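Local coordinates for nucleoprotein (Sendai virus, PDB 6M7D) that forms the helical nucleocapsid that encloses the viral RNA genome, protects it from nucleases and presents it as the template for transcription and replication, at residues I176-A181 with N259-A264; E235-M240 with K252-V257. All coordinates share one frame; numbering follows the deposited sequence.

How the contacts relate
Contact 1 joins the C-terminal part of helix 163-181 to the end of helix 249-261 near the middle of the chain. Contact 2, centred about 11 Å from it, joins helix 227-239 to an earlier turn of the same helix 249-261. Along the chain the order is 176-181, 235-240, 252-257, 259-264, which places contact 2 inside the long loop that contact 1 closes. The two also touch directly: Val257 CG1 of contact 2 lies 3.5 Å from Val179 CG2 of contact 1. Helix 249-261 thus packs against helices from two parts of the chain, and it carries Tyr260, which binds RNA, at its far end.

Contact 1 (I176-A181 with N259-A264). With nucleotides of chain B.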
loop_
_atom_site.group_PDB
_atom_site.type_symbol
_atom_site.label_atom_id
_atom_site.label_comp_id
_atom_site.label_asym_id
_atom_site.label_seq_id
_atom_site.Cartn_x
_atom_site.Cartn_y
_atom_site.Cartn_z
ATOM N N ILE A 176 0.380 -6.759 -4.386
ATOM C CA ILE A 176 1.788 -6.490 -4.124
ATOM C C ILE A 176 2.258 -5.309 -4.954
ATOM O O ILE A 176 3.086 -4.507 -4.509
ATOM C CB ILE A 176 2.636 -7.745 -4.391
ATOM C CG1 ILE A 176 2.311 -8.833 -3.382
ATOM C CG2 ILE A 176 4.098 -7.430 -4.278
ATOM C CD1 ILE A 176 2.877 -10.161 -3.744
ATOM N N VAL A 177 1.740 -5.181 -6.175
ATOM C CA VAL A 177 2.013 -3.980 -6.954
ATOM C C VAL A 177 1.527 -2.753 -6.203
ATOM O O VAL A 177 2.267 -1.778 -6.040
ATOM C CB VAL A 177 1.376 -4.071 -8.349
ATOM C CG1 VAL A 177 1.480 -2.738 -9.042
ATOM C CG2 VAL A 177 2.047 -5.143 -9.170
ATOM N N LEU A 178 0.289 -2.795 -5.706
ATOM C CA LEU A 178 -0.238 -1.649 -4.965
ATOM C C LEU A 178 0.655 -1.255 -3.796
ATOM O O LEU A 178 0.657 -0.091 -3.387
ATOM C CB LEU A 178 -1.653 -1.928 -4.455
ATOM C CG LEU A 178 -2.287 -0.745 -3.712
ATOM C CD1 LEU A 178 -2.478 0.416 -4.654
ATOM C CD2 LEU A 178 -3.587 -1.096 -3.036
ATOM N N VAL A 179 1.405 -2.206 -3.237
ATOM C CA VAL A 179 2.241 -1.896 -2.071
ATOM C C VAL A 179 3.110 -0.664 -2.319
ATOM O O VAL A 179 3.282 0.177 -1.430
ATOM C CB VAL A 179 3.100 -3.106 -1.664
ATOM C CG1 VAL A 179 4.054 -2.724 -0.550
ATOM C CG2 VAL A 179 2.239 -4.231 -1.207
ATOM N N LYS A 180 3.668 -0.525 -3.522
ATOM C CA LYS A 180 4.552 0.596 -3.829
ATOM C C LYS A 180 4.175 1.345 -5.098
ATOM O O LYS A 180 4.902 2.255 -5.491
ATOM C CB LYS A 180 5.998 0.119 -3.937
ATOM C CG LYS A 180 6.745 0.144 -2.635
ATOM C CD LYS A 180 8.211 -0.087 -2.848
ATOM C CE LYS A 180 8.977 0.090 -1.563
ATOM N NZ LYS A 180 10.427 -0.046 -1.804
ATOM N N ALA A 181 3.063 1.000 -5.748
ATOM C CA ALA A 181 2.712 1.664 -6.999
ATOM C C ALA A 181 2.526 3.164 -6.804
ATOM O O ALA A 181 2.934 3.965 -7.650
ATOM C CB ALA A 181 1.449 1.039 -7.580
ATOM N N ASN A 259 -1.281 -5.239 5.152
ATOM C CA ASN A 259 -0.382 -4.919 6.248
ATOM C C ASN A 259 0.900 -4.300 5.724
ATOM O O ASN A 259 1.519 -3.474 6.402
ATOM C CB ASN A 259 -0.116 -6.188 7.063
ATOM C CG ASN A 259 1.117 -6.094 7.930
ATOM O OD1 ASN A 259 1.084 -5.517 9.017
ATOM N ND2 ASN A 259 2.213 -6.683 7.467
ATOM N N TYR A 260 1.309 -4.677 4.514
ATOM C CA TYR A 260 2.427 -3.974 3.879
ATOM C C TYR A 260 2.022 -2.640 3.258
ATOM O O TYR A 260 2.859 -1.746 3.129
ATOM C CB TYR A 260 3.073 -4.844 2.812
ATOM C CG TYR A 260 3.882 -5.964 3.378
ATOM C CD1 TYR A 260 5.077 -5.723 4.021
ATOM C CD2 TYR A 260 3.442 -7.268 3.282
ATOM C CE1 TYR A 260 5.812 -6.747 4.544
ATOM C CE2 TYR A 260 4.169 -8.293 3.805
ATOM C CZ TYR A 260 5.352 -8.030 4.431
ATOM O OH TYR A 260 6.073 -9.070 4.941
ATOM N N ILE A 261 0.762 -2.492 2.849
ATOM C CA ILE A 261 0.277 -1.247 2.260
ATOM C C ILE A 261 -0.061 -0.216 3.323
ATOM O O ILE A 261 -0.038 0.985 3.043
ATOM C CB ILE A 261 -0.951 -1.522 1.373
ATOM C CG1 ILE A 261 -0.592 -2.468 0.233
ATOM C CG2 ILE A 261 -1.515 -0.258 0.780
ATOM C CD1 ILE A 261 -1.780 -2.967 -0.515
ATOM N N ARG A 262 -0.369 -0.652 4.538
ATOM C CA ARG A 262 -0.713 0.271 5.607
ATOM C C ARG A 262 0.384 1.304 5.808
ATOM O O ARG A 262 1.573 0.979 5.828
ATOM C CB ARG A 262 -0.945 -0.495 6.902
ATOM C CG ARG A 262 -2.271 -1.194 6.985
ATOM C CD ARG A 262 -2.287 -2.099 8.173
ATOM N NE ARG A 262 -3.587 -2.699 8.432
ATOM C CZ ARG A 262 -3.896 -3.297 9.576
ATOM N NH1 ARG A 262 -2.998 -3.361 10.545
ATOM N NH2 ARG A 262 -5.096 -3.823 9.762
ATOM N N ASP A 263 -0.028 2.561 5.943
ATOM C CA ASP A 263 0.818 3.712 6.237
ATOM C C ASP A 263 1.809 4.017 5.132
ATOM O O ASP A 263 2.817 4.671 5.386
ATOM C CB ASP A 263 1.560 3.537 7.563
ATOM C CG ASP A 263 0.626 3.274 8.711
ATOM O OD1 ASP A 263 -0.372 4.003 8.846
ATOM O OD2 ASP A 263 0.876 2.327 9.477
ATOM N N ALA A 264 1.556 3.552 3.916
ATOM C CA ALA A 264 2.353 3.967 2.775
ATOM C C ALA A 264 2.140 5.451 2.517
ATOM O O ALA A 264 1.004 5.926 2.460
ATOM C CB ALA A 264 1.978 3.143 1.549
ATOM P P U B 6 12.613 -5.901 3.820
ATOM O OP1 U B 6 13.559 -7.010 3.614
ATOM O OP2 U B 6 11.949 -5.299 2.657
ATOM O "O5'" U B 6 11.495 -6.375 4.838
ATOM C "C5'" U B 6 11.816 -6.730 6.173
ATOM C "C4'" U B 6 10.588 -6.759 7.038
ATOM O "O4'" U B 6 10.158 -5.406 7.326
ATOM C "C3'" U B 6 9.358 -7.399 6.427
ATOM O "O3'" U B 6 9.388 -8.822 6.423
ATOM C "C2'" U B 6 8.236 -6.788 7.255
ATOM O "O2'" U B 6 8.149 -7.408 8.527
ATOM C "C1'" U B 6 8.755 -5.363 7.455
ATOM N N1 U B 6 8.188 -4.420 6.457
ATOM C C2 U B 6 6.995 -3.797 6.768
ATOM O O2 U B 6 6.409 -3.965 7.810
ATOM N N3 U B 6 6.488 -2.960 5.824
ATOM C C4 U B 6 7.039 -2.686 4.604
ATOM O O4 U B 6 6.460 -1.906 3.858
ATOM C C5 U B 6 8.268 -3.366 4.343
ATOM C C6 U B 6 8.784 -4.186 5.250
ATOM P P U B 4 10.571 3.575 -0.485
ATOM O OP1 U B 4 11.092 2.815 -1.635
ATOM O OP2 U B 4 9.206 3.355 0.016
ATOM O "O5'" U B 4 11.531 3.345 0.750
ATOM C "C5'" U B 4 12.935 3.351 0.589
ATOM C "C4'" U B 4 13.630 2.841 1.820
ATOM O "O4'" U B 4 13.295 3.660 2.962
ATOM C "C3'" U B 4 13.263 1.452 2.289
ATOM O "O3'" U B 4 13.818 0.420 1.503
ATOM C "C2'" U B 4 13.785 1.471 3.709
ATOM O "O2'" U B 4 15.197 1.384 3.693
ATOM C "C1'" U B 4 13.419 2.887 4.136
ATOM N N1 U B 4 12.165 2.961 4.921
ATOM C C2 U B 4 12.162 2.502 6.229
ATOM O O2 U B 4 13.110 2.004 6.785
ATOM N N3 U B 4 10.987 2.620 6.899
ATOM C C4 U B 4 9.832 3.149 6.412
ATOM O O4 U B 4 8.859 3.184 7.147
ATOM C C5 U B 4 9.903 3.610 5.067
ATOM C C6 U B 4 11.037 3.506 4.381
ATOM P P U B 5 12.920 -0.836 1.069
ATOM O OP1 U B 5 13.606 -1.509 -0.050
ATOM O OP2 U B 5 11.531 -0.381 0.920
ATOM O "O5'" U B 5 12.926 -1.799 2.331
ATOM C "C5'" U B 5 14.098 -2.015 3.097
ATOM C "C4'" U B 5 13.769 -2.342 4.527
ATOM O "O4'" U B 5 13.138 -1.216 5.168
ATOM C "C3'" U B 5 12.787 -3.466 4.752
ATOM O "O3'" U B 5 13.379 -4.739 4.601
ATOM C "C2'" U B 5 12.298 -3.195 6.165
ATOM O "O2'" U B 5 13.251 -3.649 7.109
ATOM C "C1'" U B 5 12.298 -1.671 6.204
ATOM N N1 U B 5 10.959 -1.061 6.057
ATOM C C2 U B 5 10.111 -1.055 7.144
ATOM O O2 U B 5 10.374 -1.557 8.210
ATOM N N3 U B 5 8.908 -0.453 6.949
ATOM C C4 U B 5 8.485 0.147 5.802
ATOM O O4 U B 5 7.372 0.654 5.776
ATOM C C5 U B 5 9.419 0.110 4.728
ATOM C C6 U B 5 10.598 -0.469 4.889
#
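Val179 and Ile261 meet near the C-terminal parts of helices 163-181 and 249-261, their CA atoms 4.8 Å apart. Ile261 suits the place because its long branch, with CG1 anti to the carbonyl carbon (chi1 -61°), is turned toward helix 163-181. CG1 lies 3.6 Å from Val179 CG2, and beyond it CD1 comes within 3.6 Å of Leu178 CD2, the two side chains crossing at about a right angle. A compact, beta-branched valine is consistent with so close an approach, and no hydrogen bond passes between the segments, so the join is apolar packing.

Tyr260 leads from this packing to the RNA. Its CB packs on the valine, 4.1 Å from Val179 CG1. Farther out the ring turns away from helix 163-181: CD1 is 3.6 Å from U6 N3 of chain B, with the base set at the edge of the ring and not stacked on its face. CE1 meets the ribose at C2', and OH ends near O3'. Arg195, another RNA-binding residue, makes a cation-pi contact with the ring.

Lys180, next to Val179, directs its CB away from segment 259-264. Extended beyond CG, it carries NZ to the backbone of the nucleic acid, where it donates hydrogen bonds to U4 OP1 (2.9 Å) and U5 OP2 (3.0 Å), both of chain B. A long cation bridging two successive phosphates, beside an aromatic residue meeting a base and its sugar, forms part of the RNA-binding site of this nucleoprotein, consistent with the RNA groove of paramyxovirus nucleocapsid proteins.

Contact 2 (E235-M240 with K252-V257); sequences ETLVTM and KNIQIV
This is a mainly apolar helix-loop-helix contact with one weak polar link, in which Met240 and Leu237 meet Ile254 and Gln255. The chain leaves helix 227-239 at Met240 and returns nine residues later as helix 249-261, in the helical core of the nucleoprotein. Leu237 and Gln255 mark the closest backbone approach, with CA atoms 6.5 Å apart.

On the inner side, Ile254 CG2 receives two apolar tips: Leu237 CD2 and Met240 CE, each 3.9 Å away. Leu237 and Ile254 are buried, which suits their branched apolar chains, and Leu237 also reaches Trp175 of helix 163-181. Met240 is only partly buried. Its flexible chain, extended as far as SD and then bent at chi3 (-53°), lays sulfur and methyl alongside Gln255, with SD 3.6 Å from Gln255 CG.

Gln255 suits its place because its CG methylene packs against the thioether while its amide can donate to a carbonyl. Bending at chi2 (-65°) swings that amide toward the last turn of helix 227-239, where NE2 makes a weak hydrogen bond to Leu237 O, 3.3 Å long with an N-H...O angle of 158°.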
loop_
_atom_site.group_PDB
_atom_site.type_symbol
_atom_site.label_atom_id
_atom_site.label_comp_id
_atom_site.label_asym_id
_atom_site.label_seq_id
_atom_site.Cartn_x
_atom_site.Cartn_y
_atom_site.Cartn_z
ATOM N N GLU A 235 -10.760 -0.173 0.215
ATOM C CA GLU A 235 -12.111 -0.492 0.751
ATOM C C GLU A 235 -12.194 -1.987 1.073
ATOM O O GLU A 235 -12.729 -2.328 2.141
ATOM C CB GLU A 235 -13.181 -0.108 -0.273
ATOM C CG GLU A 235 -14.592 -0.186 0.277
ATOM C CD GLU A 235 -14.848 0.715 1.472
ATOM O OE1 GLU A 235 -13.912 1.428 1.884
ATOM O OE2 GLU A 235 -15.983 0.702 1.988
ATOM N N THR A 236 -11.649 -2.835 0.194
ATOM C CA THR A 236 -11.671 -4.306 0.408
ATOM C C THR A 236 -10.890 -4.636 1.682
ATOM O O THR A 236 -11.381 -5.448 2.486
ATOM C CB THR A 236 -11.000 -5.028 -0.767
ATOM O OG1 THR A 236 -11.642 -4.636 -1.980
ATOM C CG2 THR A 236 -11.031 -6.534 -0.629
ATOM N N LEU A 237 -9.734 -3.993 1.859
ATOM C CA LEU A 237 -8.860 -4.206 3.042
ATOM C C LEU A 237 -9.564 -3.752 4.324
ATOM O O LEU A 237 -9.468 -4.476 5.330
ATOM C CB LEU A 237 -7.567 -3.409 2.842
ATOM C CG LEU A 237 -6.457 -4.131 2.085
ATOM C CD1 LEU A 237 -5.291 -3.194 1.816
ATOM C CD2 LEU A 237 -5.991 -5.356 2.855
ATOM N N VAL A 238 -10.277 -2.623 4.276
ATOM C CA VAL A 238 -10.874 -2.082 5.491
ATOM C C VAL A 238 -12.152 -2.830 5.847
ATOM O O VAL A 238 -12.370 -3.200 7.004
ATOM C CB VAL A 238 -11.124 -0.574 5.327
ATOM C CG1 VAL A 238 -11.977 -0.054 6.456
ATOM C CG2 VAL A 238 -9.815 0.157 5.289
ATOM N N THR A 239 -13.021 -3.056 4.866
ATOM C CA THR A 239 -14.330 -3.630 5.137
ATOM C C THR A 239 -14.317 -5.148 5.200
ATOM O O THR A 239 -15.335 -5.739 5.570
ATOM C CB THR A 239 -15.337 -3.177 4.081
ATOM O OG1 THR A 239 -14.860 -3.525 2.776
ATOM C CG2 THR A 239 -15.547 -1.683 4.158
ATOM N N MET A 240 -13.212 -5.791 4.841
ATOM C CA MET A 240 -13.102 -7.229 5.016
ATOM C C MET A 240 -13.242 -7.586 6.486
ATOM O O MET A 240 -12.553 -7.027 7.343
ATOM C CB MET A 240 -11.764 -7.727 4.480
ATOM C CG MET A 240 -11.607 -9.225 4.485
ATOM S SD MET A 240 -9.965 -9.739 3.976
ATOM C CE MET A 240 -9.790 -8.875 2.429
ATOM N N LYS A 252 -6.749 -13.833 3.213
ATOM C CA LYS A 252 -5.636 -13.811 4.156
ATOM C C LYS A 252 -4.402 -13.184 3.531
ATOM O O LYS A 252 -3.729 -12.356 4.154
ATOM C CB LYS A 252 -5.320 -15.228 4.629
ATOM C CG LYS A 252 -6.244 -15.792 5.690
ATOM C CD LYS A 252 -6.045 -17.290 5.785
ATOM C CE LYS A 252 -6.950 -17.923 6.806
ATOM N NZ LYS A 252 -6.413 -17.809 8.186
ATOM N N ASN A 253 -4.083 -13.568 2.299
ATOM C CA ASN A 253 -2.904 -13.021 1.644
ATOM C C ASN A 253 -3.085 -11.554 1.289
ATOM O O ASN A 253 -2.119 -10.787 1.314
ATOM C CB ASN A 253 -2.587 -13.830 0.400
ATOM C CG ASN A 253 -2.127 -15.212 0.718
ATOM O OD1 ASN A 253 -1.450 -15.435 1.711
ATOM N ND2 ASN A 253 -2.483 -16.156 -0.127
ATOM N N ILE A 254 -4.307 -11.153 0.951
ATOM C CA ILE A 254 -4.607 -9.750 0.709
ATOM C C ILE A 254 -4.431 -8.950 1.987
ATOM O O ILE A 254 -3.958 -7.814 1.959
ATOM C CB ILE A 254 -6.026 -9.609 0.128
ATOM C CG1 ILE A 254 -6.030 -9.963 -1.351
ATOM C CG2 ILE A 254 -6.566 -8.217 0.327
ATOM C CD1 ILE A 254 -7.394 -10.199 -1.901
ATOM N N GLN A 255 -4.786 -9.536 3.130
ATOM C CA GLN A 255 -4.558 -8.856 4.399
ATOM C C GLN A 255 -3.077 -8.761 4.727
ATOM O O GLN A 255 -2.640 -7.774 5.321
ATOM C CB GLN A 255 -5.301 -9.568 5.520
ATOM C CG GLN A 255 -6.784 -9.346 5.504
ATOM C CD GLN A 255 -7.159 -7.905 5.748
ATOM O OE1 GLN A 255 -6.921 -7.366 6.820
ATOM N NE2 GLN A 255 -7.764 -7.278 4.755
ATOM N N ILE A 256 -2.293 -9.766 4.352
ATOM C CA ILE A 256 -0.841 -9.678 4.494
ATOM C C ILE A 256 -0.291 -8.522 3.659
ATOM O O ILE A 256 0.429 -7.638 4.156
ATOM C CB ILE A 256 -0.201 -11.021 4.100
ATOM C CG1 ILE A 256 -0.616 -12.109 5.088
ATOM C CG2 ILE A 256 1.301 -10.908 4.018
ATOM C CD1 ILE A 256 -0.424 -13.500 4.583
ATOM N N VAL A 257 -0.635 -8.509 2.373
ATOM C CA VAL A 257 -0.182 -7.446 1.485
ATOM C C VAL A 257 -0.653 -6.088 1.988
ATOM O O VAL A 257 0.061 -5.092 1.873
ATOM C CB VAL A 257 -0.660 -7.714 0.049
ATOM C CG1 VAL A 257 -0.363 -6.533 -0.811
ATOM C CG2 VAL A 257 0.015 -8.933 -0.513
#